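Local coordinates for protein 4-hydroxy-3-methylbut-2-enyl diphosphate reductase, apicoplast (Plasmodium falciparum, PDB 4N7B) that reduces 4-hydroxy-3-methylbut-2-enyl diphosphate to isopentenyl and dimethylallyl diphosphate with an iron-sulfur cluster, the last step of isoprenoid precursor synthesis by the DOXP/MEP pathway, at residues 387-392 against 447-452; 417-422 against 513-518; 221-226 against 424-429; 432-437 against 492-497. All coordinates share one frame; numbering follows the deposited sequence.

Overall arrangement
Contacts 3 and 4 are the buried, apolar pair. They clothe the two faces of the five-stranded parallel sheet: helix 414-427 packs on strand 221-226 in contact 3, and helix 488-499 on strand 432-436 in contact 4, with branched aliphatic chains set against an aromatic ring each time. Contacts 1 and 2 are only partly buried and are built from polar and charged groups. Contact 1 links helices 387-400 and 442-452 through a phenol-carboxylate bond, while contact 2 ties helix 414-427, also used by contact 3, to the loop 513-518 near the cluster. Gln420 on that helix joins contacts 1 and 2, its OE1 accepting a probable hydrogen bond from Met387 N.

Contact 1: 387-392 against 447-452; sequences MDDCAL and LVYSSQ
Tyr449 reaches across from helix 442-452 and gives its phenol hydroxyl to the carboxylate of Asp389, with OH 2.9 Å from OD1. OD1 accepts through its syn lone pair. The two side chains reach toward each other from their helices, ring and carboxylate planes 58° apart, and the acid approaches obliquely: Tyr449 CE2 lies 3.4 Å from Asp389 OD1 and 3.5 Å from OD2. Tyrosine suits the place because it spans a gap between helices with a rigid ring and ends in a donor; its CG lies anti to the backbone N (chi1 179°), which sends the ring out toward helix 387-400.

Beside this bond, Asp388 OD2 and Ser450 OG are 4.4 Å apart, too far for a hydrogen bond, and each has another partner. Asp388 forms a salt bridge with Arg454, whose NE also binds Ser450 O, while Ser450 OG bonds to Lys446 O. At the start of helix 387-400, Ser386 OG accepts from Asp389 N. Helix 442-452 is the crossover of a beta-alpha-beta unit between parallel strands 432-436 and 458-461, here bridged by Tyr449 to helix 387-400, which follows strand 377-381.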
# COMPACT_ATOMS: atom_id res chain seq x y z
N MET A 387 9.82 6.84 -4.06
CA MET A 387 10.11 8.24 -3.79
C MET A 387 11.00 8.81 -4.88
O MET A 387 10.92 9.99 -5.19
CB MET A 387 10.79 8.40 -2.44
CG MET A 387 9.90 8.02 -1.27
SD MET A 387 10.60 8.56 0.30
CE MET A 387 11.89 7.40 0.52
N ASP A 388 11.84 7.96 -5.46
CA ASP A 388 12.76 8.41 -6.51
C ASP A 388 12.03 8.75 -7.80
O ASP A 388 12.23 9.82 -8.34
CB ASP A 388 13.80 7.34 -6.78
CG ASP A 388 14.57 6.96 -5.53
OD1 ASP A 388 15.36 7.79 -5.04
OD2 ASP A 388 14.34 5.83 -5.02
N ASP A 389 11.19 7.84 -8.27
CA ASP A 389 10.36 8.06 -9.44
C ASP A 389 9.45 9.24 -9.23
O ASP A 389 9.31 10.10 -10.10
CB ASP A 389 9.49 6.84 -9.73
CG ASP A 389 10.23 5.71 -10.43
OD1 ASP A 389 11.41 5.88 -10.83
OD2 ASP A 389 9.59 4.63 -10.59
N CYS A 390 8.81 9.29 -8.06
CA CYS A 390 7.84 10.35 -7.79
C CYS A 390 8.52 11.70 -7.89
O CYS A 390 8.01 12.61 -8.55
CB CYS A 390 7.20 10.21 -6.40
SG CYS A 390 5.81 11.31 -6.18
N ALA A 391 9.68 11.83 -7.25
CA ALA A 391 10.41 13.09 -7.30
C ALA A 391 10.76 13.48 -8.74
O ALA A 391 10.75 14.67 -9.10
CB ALA A 391 11.68 12.99 -6.46
N LEU A 392 11.07 12.48 -9.55
CA LEU A 392 11.41 12.69 -10.97
C LEU A 392 10.25 13.34 -11.70
O LEU A 392 10.38 14.38 -12.34
CB LEU A 392 11.67 11.34 -11.62
CG LEU A 392 12.96 11.05 -12.36
CD1 LEU A 392 12.77 11.52 -13.79
CD2 LEU A 392 14.17 11.72 -11.69
N LEU A 447 10.03 -1.42 -3.26
CA LEU A 447 11.17 -1.66 -2.38
C LEU A 447 12.26 -2.34 -3.19
O LEU A 447 13.43 -1.95 -3.14
CB LEU A 447 10.77 -2.54 -1.19
CG LEU A 447 10.02 -1.80 -0.09
CD1 LEU A 447 9.53 -2.79 0.94
CD2 LEU A 447 10.90 -0.77 0.56
N VAL A 448 11.89 -3.36 -3.94
CA VAL A 448 12.85 -4.04 -4.80
C VAL A 448 13.53 -3.02 -5.72
O VAL A 448 14.76 -3.02 -5.90
CB VAL A 448 12.14 -5.08 -5.67
CG1 VAL A 448 13.00 -5.45 -6.91
CG2 VAL A 448 11.83 -6.29 -4.85
N TYR A 449 12.72 -2.16 -6.31
CA TYR A 449 13.23 -1.17 -7.26
C TYR A 449 14.19 -0.20 -6.58
O TYR A 449 15.19 0.19 -7.16
CB TYR A 449 12.05 -0.43 -7.84
CG TYR A 449 12.35 0.66 -8.84
CD1 TYR A 449 12.63 0.36 -10.16
CD2 TYR A 449 12.28 2.00 -8.47
CE1 TYR A 449 12.86 1.35 -11.10
CE2 TYR A 449 12.51 3.00 -9.40
CZ TYR A 449 12.81 2.66 -10.71
OH TYR A 449 13.03 3.66 -11.64
N SER A 450 13.87 0.21 -5.36
CA SER A 450 14.71 1.17 -4.63
C SER A 450 16.12 0.63 -4.48
O SER A 450 17.08 1.36 -4.61
CB SER A 450 14.12 1.46 -3.24
OG SER A 450 12.86 2.09 -3.32
N SER A 451 16.24 -0.66 -4.18
CA SER A 451 17.55 -1.30 -4.07
C SER A 451 18.25 -1.40 -5.43
O SER A 451 19.47 -1.20 -5.53
CB SER A 451 17.39 -2.70 -3.48
OG SER A 451 18.61 -3.43 -3.45
N GLN A 452 17.50 -1.74 -6.48
CA GLN A 452 18.13 -1.95 -7.78
C GLN A 452 18.72 -0.68 -8.37
O GLN A 452 19.83 -0.72 -8.93
CB GLN A 452 17.14 -2.54 -8.78
CG GLN A 452 16.70 -3.94 -8.44
CD GLN A 452 15.56 -4.39 -9.32
OE1 GLN A 452 14.58 -3.67 -9.50
NE2 GLN A 452 15.70 -5.57 -9.90

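Contact 2: 417-422 against 513-518; sequences TNRQTA and AHENVP
Arg419 and Glu515 form a bidentate, end-on salt bridge that fastens the loop after strand 506-511 to helix 414-427, close to the iron-sulfur site of this IspH-family reductase. NH1 of Arg419 lies 2.7 Å from Glu515 OE2 and NH2 lies 3.0 Å from OE1, each nitrogen meeting a syn lone pair. The two flat groups are nearly coplanar, 17° apart, so charge attraction and hydrogen bonding act together. The arginine chain bends at chi2 (140°) to swing its guanidinium toward the loop, whereas the glutamate runs out extended beyond CG.

OE2 has a second donor: Asn418 ND2, 2.9 Å away, comes in the plane of its own amide and takes the anti lone pair in an almost straight bond, 172° at the hydrogen. Two donors thus grip one oxygen from its two lone-pair positions and would be expected to stabilise the carboxylate as an anion. The arginine is just as fully used. Its NE donates to Gly229 O, NH1 also to Ala415 O, and NH2 weakly to Arg228 O, which ties the guanidinium to the chain leading to the cluster ligand Cys231; the bound cluster is about 7 Å from this side chain. Within the helix, Thr421 OG1 and Thr421 N both donate to Thr417 O, one from above and one from below the carbonyl plane. Asn418 serves two ways, ND2 holding the acid while Asn418 OD1 receives a weak bond from a water 3.5 Å away, and that water donates again to His514 O at 2.7 Å.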
# COMPACT_ATOMS: atom_id res chain seq x y z
N THR A 417 7.48 5.72 2.82
CA THR A 417 8.68 6.52 3.03
C THR A 417 9.65 5.81 3.97
O THR A 417 10.84 5.67 3.70
CB THR A 417 8.30 7.88 3.67
OG1 THR A 417 7.52 8.63 2.75
CG2 THR A 417 9.54 8.67 4.05
N ASN A 418 9.14 5.36 5.10
CA ASN A 418 9.97 4.75 6.10
C ASN A 418 10.60 3.46 5.62
O ASN A 418 11.77 3.20 5.90
CB ASN A 418 9.15 4.46 7.37
CG ASN A 418 8.79 5.71 8.14
OD1 ASN A 418 9.30 6.80 7.87
ND2 ASN A 418 7.94 5.55 9.15
N ARG A 419 9.83 2.61 4.96
CA ARG A 419 10.41 1.34 4.54
C ARG A 419 11.47 1.52 3.44
O ARG A 419 12.51 0.88 3.50
CB ARG A 419 9.31 0.37 4.10
CG ARG A 419 8.69 -0.35 5.29
CD ARG A 419 7.20 -0.50 5.14
NE ARG A 419 6.62 -0.94 6.40
CZ ARG A 419 6.35 -0.13 7.43
NH1 ARG A 419 6.60 1.17 7.35
NH2 ARG A 419 5.83 -0.64 8.54
N GLN A 420 11.22 2.39 2.45
CA GLN A 420 12.22 2.67 1.41
C GLN A 420 13.44 3.35 2.00
O GLN A 420 14.58 3.01 1.68
CB GLN A 420 11.63 3.56 0.31
CG GLN A 420 10.67 2.84 -0.61
CD GLN A 420 9.97 3.78 -1.60
OE1 GLN A 420 10.54 4.80 -2.01
NE2 GLN A 420 8.74 3.44 -1.97
N THR A 421 13.21 4.31 2.90
CA THR A 421 14.33 5.06 3.48
C THR A 421 15.29 4.12 4.23
O THR A 421 16.52 4.22 4.09
CB THR A 421 13.83 6.18 4.40
OG1 THR A 421 13.07 7.13 3.63
CG2 THR A 421 15.02 6.91 5.06
N ALA A 422 14.74 3.20 5.01
CA ALA A 422 15.58 2.32 5.81
C ALA A 422 16.36 1.37 4.91
O ALA A 422 17.56 1.18 5.06
CB ALA A 422 14.74 1.56 6.79
N ALA A 513 14.92 5.19 11.04
CA ALA A 513 14.39 6.05 12.10
C ALA A 513 13.24 5.31 12.74
O ALA A 513 12.58 4.49 12.09
CB ALA A 513 13.92 7.38 11.54
N HIS A 514 13.01 5.59 14.02
CA HIS A 514 11.87 4.99 14.69
C HIS A 514 10.61 5.40 13.94
O HIS A 514 10.38 6.57 13.67
CB HIS A 514 11.77 5.45 16.15
CG HIS A 514 10.61 4.83 16.87
ND1 HIS A 514 9.51 5.56 17.27
CD2 HIS A 514 10.37 3.55 17.24
CE1 HIS A 514 8.65 4.75 17.87
NE2 HIS A 514 9.15 3.53 17.86
N GLU A 515 9.79 4.42 13.59
CA GLU A 515 8.51 4.69 12.98
C GLU A 515 7.48 4.92 14.08
O GLU A 515 7.36 4.12 15.00
CB GLU A 515 8.09 3.50 12.13
CG GLU A 515 6.66 3.48 11.70
CD GLU A 515 6.45 2.50 10.56
OE1 GLU A 515 5.98 1.34 10.77
OE2 GLU A 515 6.79 2.88 9.42
N ASN A 516 6.75 6.02 13.97
CA ASN A 516 5.60 6.23 14.83
C ASN A 516 4.34 5.62 14.25
O ASN A 516 3.81 6.07 13.25
CB ASN A 516 5.41 7.71 15.11
CG ASN A 516 6.49 8.26 16.03
OD1 ASN A 516 6.58 7.88 17.20
ND2 ASN A 516 7.32 9.14 15.49
N VAL A 517 3.86 4.57 14.92
CA VAL A 517 2.67 3.88 14.48
C VAL A 517 1.45 4.69 14.89
O VAL A 517 1.22 4.94 16.07
CB VAL A 517 2.61 2.46 15.08
CG1 VAL A 517 1.39 1.73 14.59
CG2 VAL A 517 3.88 1.70 14.73
N PRO A 518 0.67 5.15 13.90
CA PRO A 518 -0.56 5.90 14.16
C PRO A 518 -1.50 5.11 15.07
O PRO A 518 -1.51 3.87 15.04
CB PRO A 518 -1.19 6.04 12.78
CG PRO A 518 -0.05 5.93 11.83
CD PRO A 518 0.91 4.98 12.46
O HOH W 1 10.27 7.51 11.11

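Contact 3: 221-226 against 424-429; sequences ILYLIN and NKICTK
Ile426 of helix 414-427 lies against Tyr223 and Ile225 on one face of strand 221-226, and every contact made between the two segments is apolar.

The aromatic part is a CH-pi interaction. CD1 of Ile426 stands 4.0 Å from the centroid of the Tyr223 ring and only 8° off its normal, while CG1 of Ile426 follows the root of the ring at 4.0 Å from Tyr223 CG. The opposite face is taken by Ile221 CG2, 3.7 Å above the plane over its centre, so the ring is sandwiched between two isoleucines. Tyrosine suits this partly exposed place: its ring gives broad apolar faces and its hydroxyl sits at the far end.

The aliphatic part is tighter. Ile225 and Ile426 lie alongside each other, pointing opposite ways, and Ile225 CD1 comes within 3.4 Å of Ile426 CG2, a tight approach for two methyl carbons. With CG1 anti to the backbone N (chi1 -171°), Ile426 sends its long branch to the tyrosine and keeps its short one for Ile225; a beta-branched residue can serve both partners at once. Phe510 of strand 506-511 also touches Ile426.

Leu222 and Leu224 point to the other face of the sheet and touch helix 488-499. Such division of a strand between helix 414-427 on one side and helix 488-499 on the other is characteristic of an alpha/beta/alpha sandwich.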
# COMPACT_ATOMS: atom_id res chain seq x y z
N ILE A 221 26.53 -11.84 6.72
CA ILE A 221 25.64 -11.10 7.59
C ILE A 221 24.26 -10.92 6.98
O ILE A 221 24.12 -10.59 5.80
CB ILE A 221 26.16 -9.70 7.87
CG1 ILE A 221 27.53 -9.77 8.53
CG2 ILE A 221 25.18 -8.93 8.76
CD1 ILE A 221 28.16 -8.41 8.69
N LEU A 222 23.24 -11.15 7.80
CA LEU A 222 21.87 -10.84 7.42
C LEU A 222 21.39 -9.63 8.19
O LEU A 222 21.29 -9.64 9.43
CB LEU A 222 20.96 -12.04 7.69
CG LEU A 222 19.48 -11.79 7.44
CD1 LEU A 222 19.19 -11.76 5.97
CD2 LEU A 222 18.66 -12.87 8.11
N TYR A 223 21.13 -8.55 7.47
CA TYR A 223 20.63 -7.34 8.08
C TYR A 223 19.12 -7.40 8.04
O TYR A 223 18.50 -7.27 6.98
CB TYR A 223 21.11 -6.12 7.31
CG TYR A 223 22.59 -5.85 7.42
CD1 TYR A 223 23.12 -5.23 8.54
CD2 TYR A 223 23.46 -6.18 6.38
CE1 TYR A 223 24.46 -4.95 8.64
CE2 TYR A 223 24.82 -5.90 6.47
CZ TYR A 223 25.31 -5.29 7.62
OH TYR A 223 26.64 -5.01 7.74
N LEU A 224 18.53 -7.64 9.20
CA LEU A 224 17.09 -7.64 9.35
C LEU A 224 16.67 -6.21 9.63
O LEU A 224 17.05 -5.59 10.64
CB LEU A 224 16.66 -8.56 10.49
CG LEU A 224 15.16 -8.58 10.78
CD1 LEU A 224 14.38 -9.10 9.56
CD2 LEU A 224 14.89 -9.45 12.01
N ILE A 225 15.87 -5.67 8.72
CA ILE A 225 15.61 -4.25 8.70
C ILE A 225 14.31 -3.89 9.40
O ILE A 225 13.31 -4.60 9.30
CB ILE A 225 15.53 -3.74 7.26
CG1 ILE A 225 16.89 -3.94 6.59
CG2 ILE A 225 15.16 -2.29 7.23
CD1 ILE A 225 16.89 -3.79 5.08
N ASN A 226 14.34 -2.75 10.07
CA ASN A 226 13.18 -2.19 10.71
C ASN A 226 13.25 -0.71 10.40
O ASN A 226 14.33 -0.12 10.45
CB ASN A 226 13.28 -2.46 12.24
CG ASN A 226 11.98 -2.24 12.95
OD1 ASN A 226 10.97 -2.89 12.64
ND2 ASN A 226 11.99 -1.34 13.95
N ASN A 424 17.10 1.81 1.74
CA ASN A 424 18.06 2.59 0.96
C ASN A 424 19.36 2.83 1.71
O ASN A 424 20.43 2.86 1.10
CB ASN A 424 17.47 3.94 0.56
CG ASN A 424 16.40 3.80 -0.50
OD1 ASN A 424 16.31 2.78 -1.16
ND2 ASN A 424 15.58 4.84 -0.67
N LYS A 425 19.27 3.03 3.02
CA LYS A 425 20.45 3.32 3.86
C LYS A 425 21.39 2.14 3.98
O LYS A 425 22.60 2.31 3.98
CB LYS A 425 20.04 3.71 5.27
CG LYS A 425 20.17 5.18 5.56
CD LYS A 425 19.42 5.53 6.85
CE LYS A 425 18.75 6.88 6.73
NZ LYS A 425 17.99 7.20 7.97
N ILE A 426 20.81 0.94 4.09
CA ILE A 426 21.60 -0.26 4.34
C ILE A 426 21.92 -1.07 3.08
O ILE A 426 22.96 -1.71 3.03
CB ILE A 426 20.93 -1.18 5.40
CG1 ILE A 426 21.87 -2.31 5.81
CG2 ILE A 426 19.68 -1.79 4.85
CD1 ILE A 426 23.22 -1.85 6.34
N CYS A 427 21.06 -1.05 2.05
CA CYS A 427 21.23 -1.98 0.93
C CYS A 427 22.63 -1.88 0.28
O CYS A 427 23.15 -2.88 -0.21
CB CYS A 427 20.12 -1.84 -0.13
SG CYS A 427 20.21 -0.30 -1.03
N THR A 428 23.26 -0.71 0.31
CA THR A 428 24.55 -0.54 -0.38
C THR A 428 25.75 -1.14 0.34
O THR A 428 26.85 -1.07 -0.17
CB THR A 428 24.84 0.94 -0.71
OG1 THR A 428 24.80 1.72 0.49
CG2 THR A 428 23.79 1.46 -1.67
N LYS A 429 25.54 -1.71 1.52
CA LYS A 429 26.57 -2.51 2.19
C LYS A 429 26.43 -3.98 1.79
O LYS A 429 27.25 -4.81 2.16
CB LYS A 429 26.42 -2.42 3.71
CG LYS A 429 27.16 -1.27 4.34
CD LYS A 429 26.21 -0.15 4.76
CE LYS A 429 26.80 1.22 4.44
NZ LYS A 429 28.11 1.45 5.12

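Contact 4: 432-437 against 492-497; sequences LTIVVG and QKFVNL
Phe494 projects from helix 488-499 onto strand 432-436, its ring meeting two aliphatic side chains in different ways. Ile434 CG2 stands 4.0 Å above the plane of the Phe494 ring, over one face and displaced toward the rim near CE1. Val436 runs alongside the phenylalanine, pointing the other way, and meets the ring obliquely, with CG2 only 3.4 Å from Phe494 CD2 and 3.6 Å from Phe494 CE2. Both its methyls meet the CD2-CE2 side of the ring, and CG2 of Val436 and CG2 of Ile434 approach from one side of its plane. A flat apolar ring can lie across two beta-branched neighbours at once, which suits this buried place.

Ile434 and Val436 are two apart on the strand and therefore point to the same face of the sheet, whereas Val435 between them packs against helix 442-452. This is the layering of an alpha/beta/alpha sandwich around a parallel sheet.

Phe494 CG lies anti to its carbonyl carbon (chi1 -86°), which carries the ring away from the helix toward the strand. Leu461 and Val464 also touch the phenylalanine, and Leu480 of the neighbouring strand 477-482 packs against both Ile434 and Val436. Val436 O accepts a hydrogen bond from Thr486 OG1.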
# COMPACT_ATOMS: atom_id res chain seq x y z
N LEU A 432 22.91 -8.51 -1.91
CA LEU A 432 21.57 -8.88 -2.34
C LEU A 432 20.52 -8.35 -1.38
O LEU A 432 20.69 -8.40 -0.15
CB LEU A 432 21.46 -10.40 -2.40
CG LEU A 432 20.04 -10.90 -2.62
CD1 LEU A 432 19.63 -10.68 -4.07
CD2 LEU A 432 19.92 -12.37 -2.24
N THR A 433 19.41 -7.89 -1.93
CA THR A 433 18.26 -7.47 -1.14
C THR A 433 17.11 -8.45 -1.36
O THR A 433 16.74 -8.75 -2.50
CB THR A 433 17.79 -6.05 -1.53
OG1 THR A 433 18.75 -5.07 -1.11
CG2 THR A 433 16.44 -5.75 -0.87
N ILE A 434 16.55 -8.96 -0.27
CA ILE A 434 15.35 -9.79 -0.34
C ILE A 434 14.19 -9.05 0.26
O ILE A 434 14.23 -8.63 1.42
CB ILE A 434 15.50 -11.11 0.41
CG1 ILE A 434 16.54 -12.00 -0.27
CG2 ILE A 434 14.16 -11.84 0.45
CD1 ILE A 434 16.85 -13.23 0.52
N VAL A 435 13.16 -8.84 -0.56
CA VAL A 435 11.96 -8.20 -0.08
C VAL A 435 10.90 -9.26 -0.01
O VAL A 435 10.61 -9.93 -1.00
CB VAL A 435 11.47 -7.12 -1.02
CG1 VAL A 435 10.17 -6.52 -0.48
CG2 VAL A 435 12.53 -6.05 -1.19
N VAL A 436 10.31 -9.43 1.18
CA VAL A 436 9.27 -10.44 1.35
C VAL A 436 7.93 -9.79 1.11
O VAL A 436 7.59 -8.78 1.71
CB VAL A 436 9.33 -11.09 2.72
CG1 VAL A 436 8.32 -12.21 2.82
CG2 VAL A 436 10.74 -11.60 2.97
N GLY A 437 7.19 -10.34 0.16
CA GLY A 437 5.88 -9.79 -0.13
C GLY A 437 5.32 -10.30 -1.42
O GLY A 437 5.95 -11.11 -2.12
N GLN A 492 9.99 -14.09 9.22
CA GLN A 492 10.73 -14.88 10.20
C GLN A 492 11.24 -16.20 9.60
O GLN A 492 12.32 -16.67 9.95
CB GLN A 492 9.88 -15.17 11.44
CG GLN A 492 9.51 -13.91 12.18
CD GLN A 492 10.74 -13.22 12.76
OE1 GLN A 492 11.83 -13.81 12.82
NE2 GLN A 492 10.57 -11.97 13.20
N LYS A 493 10.46 -16.79 8.71
CA LYS A 493 10.89 -18.02 8.05
C LYS A 493 12.18 -17.76 7.25
O LYS A 493 13.08 -18.61 7.19
CB LYS A 493 9.80 -18.52 7.11
CG LYS A 493 8.48 -18.85 7.80
CD LYS A 493 7.55 -19.62 6.86
CE LYS A 493 6.23 -19.93 7.55
NZ LYS A 493 5.33 -20.83 6.74
N PHE A 494 12.29 -16.59 6.65
CA PHE A 494 13.54 -16.22 5.99
C PHE A 494 14.67 -16.13 7.01
O PHE A 494 15.76 -16.67 6.80
CB PHE A 494 13.40 -14.92 5.22
CG PHE A 494 12.86 -15.09 3.81
CD1 PHE A 494 13.69 -15.45 2.76
CD2 PHE A 494 11.50 -14.91 3.55
CE1 PHE A 494 13.19 -15.60 1.47
CE2 PHE A 494 11.00 -15.08 2.25
CZ PHE A 494 11.84 -15.43 1.23
N VAL A 495 14.42 -15.44 8.12
CA VAL A 495 15.46 -15.29 9.12
C VAL A 495 15.89 -16.68 9.58
O VAL A 495 17.07 -16.97 9.70
CB VAL A 495 14.97 -14.48 10.31
CG1 VAL A 495 15.96 -14.57 11.46
CG2 VAL A 495 14.72 -13.05 9.87
N ASN A 496 14.92 -17.55 9.82
CA ASN A 496 15.23 -18.88 10.31
C ASN A 496 16.06 -19.70 9.30
O ASN A 496 17.05 -20.32 9.66
CB ASN A 496 13.94 -19.61 10.68
CG ASN A 496 14.16 -21.09 10.93
OD1 ASN A 496 14.56 -21.50 12.02
ND2 ASN A 496 13.93 -21.90 9.90
N LEU A 497 15.66 -19.67 8.04
CA LEU A 497 16.40 -20.39 7.02
C LEU A 497 17.83 -19.85 6.89
O LEU A 497 18.78 -20.61 6.88
CB LEU A 497 15.68 -20.24 5.69
CG LEU A 497 16.36 -20.87 4.47
CD1 LEU A 497 16.25 -22.37 4.53
CD2 LEU A 497 15.78 -20.32 3.17